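Local coordinates for uncharacterized protein MTH_862 (Methanothermobacter thermautotrophicus, PDB 2R47), which is of unknown function but belongs to the archaeal DUF2124 family, folding as an alpha/beta protein that forms a two-chain assembly in the crystal, at residues 17-22 against 29-34; 45-50 against 73-78; 92-95 against 100-103. All blocks are in the same frame, centred on the assembly; numbering follows the deposited sequence.

Contact 1: 17-22 against 29-34; sequences GVFREA and IGFAGV
Phe-19 sends the far end of its ring from helix 11-22 onto the outer end of the Phe-31 ring, which rises from strand 28-33. Atom CZ of Phe-19 is the touching point, 3.6 Å from CE1 of Phe-31, while CE2 of Phe-19 lies 3.9 Å from CZ of Phe-31. The ring from the helix and the ring from the strand reach out to meet each other, their planes inclined at 37° and their centroids 5.7 Å apart. CG of Phe-19 lies opposite the backbone N (chi1 -177°), which stretches the ring from the helix toward the sheet. In Phe-31, CG stands opposite the carbonyl carbon (chi1 -64°), and this carries the ring off the strand so that CE1 and CZ meet Phe-19.

Ile-29, two residues earlier on the strand, fills the flank. In one of its two modelled conformers CD1 sits 4.2 Å from CZ of Phe-19, a contact that is therefore less certain. No hydrogen bond joins the two segments; the contact is wholly apolar, and all three touching residues are buried, which suits bulky hydrocarbon side chains here.

The surroundings are of the same kind. Phe-19 also meets Phe-45 edge-to-face and leans on Met-121 and Leu-123 of strand 118-125, whereas Phe-31 reaches Ala-42 of helix 40-48. Gly-30 and Phe-31 meanwhile bond through their backbones to the neighbouring strands 88-91 and 53-58. Helix 11-22 thus packs by Phe-19 on strand 28-33, which runs parallel to strands 53-58 and 88-91 on its two flanks, in the hydrophobic core of an alpha/beta fold.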
loop_
_atom_site.group_PDB
_atom_site.type_symbol
_atom_site.label_atom_id
_atom_site.label_comp_id
_atom_site.label_asym_id
_atom_site.label_seq_id
_atom_site.Cartn_x
_atom_site.Cartn_y
_atom_site.Cartn_z
ATOM N N GLY A 17 11.992 -7.019 1.074
ATOM C CA GLY A 17 13.147 -7.909 0.854
ATOM C C GLY A 17 12.847 -9.396 0.802
ATOM O O GLY A 17 13.358 -10.115 -0.086
ATOM N N VAL A 18 12.020 -9.882 1.728
ATOM C CA VAL A 18 11.657 -11.320 1.694
ATOM C C VAL A 18 10.827 -11.643 0.453
ATOM O O VAL A 18 10.885 -12.752 -0.064
ATOM C CB VAL A 18 10.967 -11.824 2.978
ATOM C CG1 VAL A 18 11.886 -11.606 4.190
ATOM C CG2 VAL A 18 9.589 -11.147 3.188
ATOM N N PHE A 19 10.058 -10.671 -0.036
ATOM C CA PHE A 19 9.334 -10.859 -1.298
ATOM C C PHE A 19 10.343 -10.931 -2.453
ATOM O O PHE A 19 10.290 -11.866 -3.296
ATOM C CB PHE A 19 8.285 -9.733 -1.538
ATOM C CG PHE A 19 7.468 -9.950 -2.812
ATOM C CD1 PHE A 19 6.516 -10.971 -2.875
ATOM C CD2 PHE A 19 7.738 -9.196 -3.952
ATOM C CE1 PHE A 19 5.795 -11.213 -4.077
ATOM C CE2 PHE A 19 7.040 -9.444 -5.142
ATOM C CZ PHE A 19 6.047 -10.407 -5.178
ATOM N N ARG A 20 11.275 -9.983 -2.505
ATOM C CA ARG A 20 12.291 -10.016 -3.560
ATOM C C ARG A 20 13.016 -11.350 -3.602
ATOM O O ARG A 20 13.268 -11.862 -4.672
ATOM C CB ARG A 20 13.347 -8.941 -3.330
ATOM C CG ARG A 20 12.830 -7.558 -3.619
ATOM C CD ARG A 20 14.002 -6.546 -3.821
ATOM N NE ARG A 20 13.472 -5.215 -3.536
ATOM C CZ ARG A 20 13.515 -4.613 -2.353
ATOM N NH1 ARG A 20 14.155 -5.172 -1.327
ATOM N NH2 ARG A 20 12.943 -3.403 -2.208
ATOM N N GLU A 21 13.324 -11.893 -2.426
ATOM C CA GLU A 21 13.987 -13.194 -2.304
ATOM C C GLU A 21 13.092 -14.311 -2.815
ATOM O O GLU A 21 13.567 -15.192 -3.560
ATOM C CB GLU A 21 14.304 -13.454 -0.833
ATOM C CG GLU A 21 15.415 -12.598 -0.307
ATOM C CD GLU A 21 15.603 -12.759 1.195
ATOM O OE1 GLU A 21 14.806 -13.453 1.883
ATOM O OE2 GLU A 21 16.569 -12.165 1.699
ATOM N N ALA A 22 11.815 -14.281 -2.413
ATOM C CA ALA A 22 10.836 -15.294 -2.813
ATOM C C ALA A 22 10.688 -15.363 -4.350
ATOM O O ALA A 22 10.568 -16.440 -4.892
ATOM C CB ALA A 22 9.475 -15.061 -2.116
ATOM N N ILE A 29 5.356 -11.633 -12.840
ATOM C CA ILE A 29 4.552 -11.810 -11.635
ATOM C C ILE A 29 3.163 -11.224 -11.846
ATOM O O ILE A 29 3.012 -10.156 -12.432
ATOM C CB ILE A 29 5.220 -11.150 -10.419
ATOM C CG1 ILE A 29 6.613 -11.751 -10.191
ATOM C CG2 ILE A 29 4.352 -11.349 -9.130
ATOM C CD1 ILE A 29 7.409 -11.049 -9.109
ATOM N N GLY A 30 2.160 -11.935 -11.359
ATOM C CA GLY A 30 0.765 -11.507 -11.430
ATOM C C GLY A 30 0.327 -11.335 -9.998
ATOM O O GLY A 30 0.615 -12.193 -9.183
ATOM N N PHE A 31 -0.309 -10.210 -9.687
ATOM C CA PHE A 31 -0.886 -9.994 -8.329
ATOM C C PHE A 31 -2.387 -9.971 -8.516
ATOM O O PHE A 31 -2.843 -9.166 -9.303
ATOM C CB PHE A 31 -0.435 -8.628 -7.777
ATOM C CG PHE A 31 1.067 -8.525 -7.553
ATOM C CD1 PHE A 31 1.618 -8.810 -6.315
ATOM C CD2 PHE A 31 1.912 -8.075 -8.586
ATOM C CE1 PHE A 31 2.995 -8.681 -6.084
ATOM C CE2 PHE A 31 3.312 -7.949 -8.370
ATOM C CZ PHE A 31 3.838 -8.259 -7.117
ATOM N N ALA A 32 -3.121 -10.838 -7.804
ATOM C CA ALA A 32 -4.588 -10.898 -7.928
ATOM C C ALA A 32 -5.187 -10.444 -6.613
ATOM O O ALA A 32 -4.856 -10.968 -5.549
ATOM C CB ALA A 32 -5.032 -12.316 -8.248
ATOM N N GLY A 33 -6.070 -9.467 -6.677
ATOM C CA GLY A 33 -6.711 -9.037 -5.435
ATOM C C GLY A 33 -7.935 -8.175 -5.661
ATOM O O GLY A 33 -8.275 -7.805 -6.792
ATOM N N VAL A 34 -8.570 -7.825 -4.557
ATOM C CA VAL A 34 -9.749 -6.969 -4.615
ATOM C C VAL A 34 -9.371 -5.512 -4.926
ATOM O O VAL A 34 -8.610 -4.888 -4.190
ATOM C CB VAL A 34 -10.460 -7.027 -3.285
ATOM C CG1 VAL A 34 -11.721 -6.150 -3.344
ATOM C CG2 VAL A 34 -10.817 -8.469 -2.986
#

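Contact 2: 45-50 against 73-78; sequences FAYAVR and YGVELG
Val-75 presses one methyl, CG2, into the angle between the backbone and the ring of Tyr-47. That carbon is 3.8 Å from CB of Tyr-47 and 3.9 Å from its CD1, and it lies in the plane of the phenol ring, at the edge. The same methyl stands 3.8 Å from the backbone N of Tyr-47, so it rests on the helix backbone as well as on the side chain. With CG1 opposite the backbone N (chi1 177°), the valine is left with CG2 beside that N. CG1 takes the other branch of the fork and comes within 4.4 Å of CB of Ala-46, where the small methyl of alanine lets helix and strand draw close.

These residues join the last turn of helix 40-48 to strand 74-78, an outermost strand of the chain's mixed sheet, with Leu-68 of the adjacent strand 66-71 also touching Ala-46 and Val-75. Gly-74, just before the valine, has a backbone conformation that would push a CB against the preceding carbonyl O.

In Tyr-47, CG opposite its own N (chi1 -168°) presents the ring edge to CG2 of Val-75. Arg-50 turns back at chi1 (51°) and is then extended at chi2 and chi3, which brings NH1 to the backbone O of Tyr-47 at 2.9 Å, a bond that would help restrain the guanidinium. NH1 of Arg-50 also lies 3.4 Å above the rim of one face of the Tyr-47 ring, and CZ of Tyr-47 sits 3.5 Å above the guanidinium plane of Arg-50. The oxygen lies close to that plane, but the donor is tilted from the carbonyl plane. Gly-36 of the second subunit packs against Tyr-47.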
loop_
_atom_site.group_PDB
_atom_site.type_symbol
_atom_site.label_atom_id
_atom_site.label_comp_id
_atom_site.label_asym_id
_atom_site.label_seq_id
_atom_site.Cartn_x
_atom_site.Cartn_y
_atom_site.Cartn_z
ATOM N N PHE A 45 4.432 -4.002 -3.904
ATOM C CA PHE A 45 5.351 -5.130 -4.105
ATOM C C PHE A 45 5.878 -5.220 -5.539
ATOM O O PHE A 45 7.033 -5.628 -5.758
ATOM C CB PHE A 45 4.725 -6.436 -3.585
ATOM C CG PHE A 45 4.734 -6.494 -2.082
ATOM C CD1 PHE A 45 5.839 -7.018 -1.414
ATOM C CD2 PHE A 45 3.721 -5.897 -1.330
ATOM C CE1 PHE A 45 5.888 -7.060 -0.006
ATOM C CE2 PHE A 45 3.775 -5.897 0.064
ATOM C CZ PHE A 45 4.880 -6.465 0.732
ATOM N N ALA A 46 5.061 -4.824 -6.507
ATOM C CA ALA A 46 5.542 -4.629 -7.897
ATOM C C ALA A 46 6.683 -3.631 -7.987
ATOM O O ALA A 46 7.695 -3.878 -8.680
ATOM C CB ALA A 46 4.382 -4.193 -8.819
ATOM N N TYR A 47 6.559 -2.510 -7.284
ATOM C CA TYR A 47 7.643 -1.554 -7.162
ATOM C C TYR A 47 8.932 -2.205 -6.666
ATOM O O TYR A 47 9.999 -1.921 -7.186
ATOM C CB TYR A 47 7.299 -0.364 -6.227
ATOM C CG TYR A 47 8.356 0.747 -6.364
ATOM C CD1 TYR A 47 8.433 1.507 -7.540
ATOM C CD2 TYR A 47 9.289 0.995 -5.340
ATOM C CE1 TYR A 47 9.393 2.517 -7.698
ATOM C CE2 TYR A 47 10.271 2.029 -5.483
ATOM C CZ TYR A 47 10.312 2.755 -6.679
ATOM O OH TYR A 47 11.277 3.765 -6.888
ATOM N N ALA A 48 8.843 -3.060 -5.664
ATOM C CA ALA A 48 10.020 -3.723 -5.106
ATOM C C ALA A 48 10.691 -4.640 -6.121
ATOM O O ALA A 48 11.875 -4.958 -5.989
ATOM C CB ALA A 48 9.605 -4.526 -3.837
ATOM N N VAL A 49 9.905 -5.142 -7.081
ATOM C CA VAL A 49 10.451 -6.002 -8.134
ATOM C C VAL A 49 10.179 -5.416 -9.517
ATOM O O VAL A 49 9.867 -6.147 -10.456
ATOM C CB VAL A 49 9.956 -7.467 -8.032
ATOM C CG1 VAL A 49 10.449 -8.088 -6.715
ATOM C CG2 VAL A 49 8.393 -7.572 -8.154
ATOM N N ARG A 50 10.409 -4.104 -9.656
ATOM C CA ARG A 50 10.022 -3.385 -10.872
ATOM C C ARG A 50 10.862 -3.789 -12.082
ATOM O O ARG A 50 10.551 -3.409 -13.217
ATOM C CB ARG A 50 10.126 -1.876 -10.641
ATOM C CG ARG A 50 11.471 -1.425 -10.053
ATOM C CD ARG A 50 11.447 0.090 -9.850
ATOM N NE ARG A 50 12.673 0.649 -9.266
ATOM C CZ ARG A 50 13.025 0.526 -7.977
ATOM N NH1 ARG A 50 12.252 -0.167 -7.141
ATOM N NH2 ARG A 50 14.148 1.090 -7.505
ATOM N N TYR A 73 5.454 8.803 -11.129
ATOM C CA TYR A 73 4.613 8.800 -9.931
ATOM C C TYR A 73 4.659 7.501 -9.107
ATOM O O TYR A 73 4.094 7.437 -7.979
ATOM C CB TYR A 73 3.166 9.129 -10.315
ATOM C CG TYR A 73 2.952 10.611 -10.700
ATOM C CD1 TYR A 73 2.566 11.559 -9.750
ATOM C CD2 TYR A 73 3.138 11.044 -12.011
ATOM C CE1 TYR A 73 2.364 12.931 -10.106
ATOM C CE2 TYR A 73 2.979 12.379 -12.363
ATOM C CZ TYR A 73 2.590 13.322 -11.413
ATOM O OH TYR A 73 2.420 14.633 -11.814
ATOM N N GLY A 74 5.356 6.489 -9.618
ATOM C CA GLY A 74 5.405 5.197 -8.967
ATOM C C GLY A 74 4.861 4.197 -9.965
ATOM O O GLY A 74 5.022 4.369 -11.179
ATOM N N VAL A 75 4.233 3.148 -9.461
ATOM C CA VAL A 75 3.646 2.121 -10.294
ATOM C C VAL A 75 2.210 2.485 -10.584
ATOM O O VAL A 75 1.446 2.772 -9.641
ATOM C CB VAL A 75 3.706 0.751 -9.574
ATOM C CG1 VAL A 75 3.034 -0.330 -10.412
ATOM C CG2 VAL A 75 5.160 0.396 -9.318
ATOM N N GLU A 76 1.861 2.522 -11.868
ATOM C CA GLU A 76 0.508 2.796 -12.284
ATOM C C GLU A 76 0.026 1.663 -13.183
ATOM O O GLU A 76 0.827 0.933 -13.759
ATOM C CB GLU A 76 0.408 4.137 -13.043
ATOM C CG GLU A 76 0.923 5.352 -12.218
ATOM C CD GLU A 76 0.676 6.666 -12.922
ATOM O OE1 GLU A 76 -0.501 6.966 -13.219
ATOM O OE2 GLU A 76 1.639 7.429 -13.142
ATOM N N LEU A 77 -1.292 1.560 -13.324
ATOM C CA LEU A 77 -1.896 0.559 -14.195
ATOM C C LEU A 77 -1.808 0.983 -15.647
ATOM O O LEU A 77 -2.046 2.139 -15.974
ATOM C CB LEU A 77 -3.326 0.281 -13.755
ATOM C CG LEU A 77 -3.500 -0.402 -12.397
ATOM C CD1 LEU A 77 -4.961 -0.344 -11.975
ATOM C CD2 LEU A 77 -3.058 -1.847 -12.487
ATOM N N GLY A 78 -1.406 0.047 -16.506
ATOM C CA GLY A 78 -1.158 0.314 -17.907
ATOM C C GLY A 78 -2.199 -0.385 -18.778
ATOM O O GLY A 78 -3.366 -0.480 -18.397
#

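Contact 3: 92-95 against 100-103; sequences GGLS and GSDI
Leu-94 receives the one hydrogen bond that crosses this contact: its carbonyl O accepts the N-H of Ser-101 at 2.8 Å, with an N-H...O angle of 152°. The same oxygen has a CA-H...O contact with Gly-100, whose CA is 3.0 Å from O of Leu-94; CA of Gly-100 is also 3.3 Å from O of Gly-93. Glycine suits this place because a CB would point into these carbonyls.

Between side chains, a methyl meets a hydroxyl in van der Waals contact, CD2 of Leu-94 lying 3.7 Å from OG of Ser-101. The apolar part is the packing of Trp-134, from helix 134-137, against the leucine.

Within the 3-10 segment 92-95, O of Gly-92 is gripped by two donors of one residue. N of Ser-95 bonds to it at 3.0 Å and OG of Ser-95 at 2.8 Å, the hydroxyl lying in the carbonyl plane; chi1 of 67° turns OG back toward that oxygen.

Asp-102 then N-caps helix 103-113, its OD1 accepting from N of Asp-105. The chemistry implies a loop held chiefly by main-chain oxygens, with close glycine packing and one main-chain hydrogen bond bridging the loop between strand 88-91 and helix 103-113.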
loop_
_atom_site.group_PDB
_atom_site.type_symbol
_atom_site.label_atom_id
_atom_site.label_comp_id
_atom_site.label_asym_id
_atom_site.label_seq_id
_atom_site.Cartn_x
_atom_site.Cartn_y
_atom_site.Cartn_z
ATOM N N GLY A 92 -4.529 -11.040 0.180
ATOM C CA GLY A 92 -5.422 -11.490 1.227
ATOM C C GLY A 92 -6.913 -11.171 1.083
ATOM O O GLY A 92 -7.765 -11.957 1.535
ATOM N N GLY A 93 -7.226 -10.024 0.496
ATOM C CA GLY A 93 -8.609 -9.599 0.280
ATOM C C GLY A 93 -9.419 -10.629 -0.476
ATOM O O GLY A 93 -10.640 -10.708 -0.290
ATOM N N LEU A 94 -8.771 -11.439 -1.328
ATOM C CA LEU A 94 -9.531 -12.472 -2.080
ATOM C C LEU A 94 -10.234 -13.472 -1.164
ATOM O O LEU A 94 -11.222 -14.125 -1.577
ATOM C CB LEU A 94 -8.633 -13.263 -3.010
ATOM C CG LEU A 94 -8.019 -12.509 -4.196
ATOM C CD1 LEU A 94 -7.145 -13.445 -5.053
ATOM C CD2 LEU A 94 -9.126 -11.920 -5.029
ATOM N N SER A 95 -9.689 -13.622 0.036
ATOM C CA SER A 95 -10.205 -14.650 0.981
ATOM C C SER A 95 -11.318 -14.082 1.854
ATOM O O SER A 95 -11.896 -14.805 2.683
ATOM C CB SER A 95 -9.090 -15.242 1.863
ATOM O OG SER A 95 -8.550 -14.299 2.754
ATOM N N GLY A 100 -14.442 -11.336 -1.294
ATOM C CA GLY A 100 -13.286 -12.028 -1.822
ATOM C C GLY A 100 -13.910 -12.825 -2.962
ATOM O O GLY A 100 -14.987 -12.487 -3.442
ATOM N N SER A 101 -13.272 -13.896 -3.406
ATOM C CA SER A 101 -13.796 -14.652 -4.562
ATOM C C SER A 101 -14.098 -16.054 -4.108
ATOM O O SER A 101 -13.493 -16.505 -3.143
ATOM C CB SER A 101 -12.756 -14.673 -5.671
ATOM O OG SER A 101 -12.390 -13.359 -6.005
ATOM N N ASP A 102 -15.007 -16.764 -4.772
ATOM C CA ASP A 102 -15.221 -18.126 -4.305
ATOM C C ASP A 102 -14.032 -19.033 -4.670
ATOM O O ASP A 102 -13.310 -18.754 -5.625
ATOM C CB ASP A 102 -16.649 -18.668 -4.564
ATOM C CG ASP A 102 -16.869 -19.175 -5.962
ATOM O OD1 ASP A 102 -15.909 -19.268 -6.748
ATOM O OD2 ASP A 102 -18.037 -19.506 -6.277
ATOM N N ILE A 103 -13.802 -20.068 -3.867
ATOM C CA ILE A 103 -12.602 -20.890 -4.010
ATOM C C ILE A 103 -12.487 -21.504 -5.397
ATOM O O ILE A 103 -11.385 -21.634 -5.919
ATOM C CB ILE A 103 -12.501 -21.991 -2.905
ATOM C CG1 ILE A 103 -11.062 -22.524 -2.787
ATOM C CG2 ILE A 103 -13.539 -23.128 -3.120
ATOM C CD1 ILE A 103 -10.055 -21.507 -2.242
#

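The contacts follow one another along the chain, each closing before the next opens. Contacts 1 and 2 have centres about 12 Å apart and reach the same mixed sheet; strand 28-33 of contact 1 leads to helix 40-48 of contact 2. They share an apolar core, where Phe-31 packs on Ala-46. Separately, Arg-20 probably hydrogen-bonds to Ala-48. Contact 3, its centre about 16 Å from that of contact 1, touches it where Gly-33 and Val-34 pack against the 92-95 turn. The cysteinesulfonic acid at position 38 also joins these two, hydrogen-bonded to N of Val-34 and weakly to N of Gly-93. Contacts 2 and 3, with centres about 23 Å apart and nearest atoms about 10 Å, do not touch.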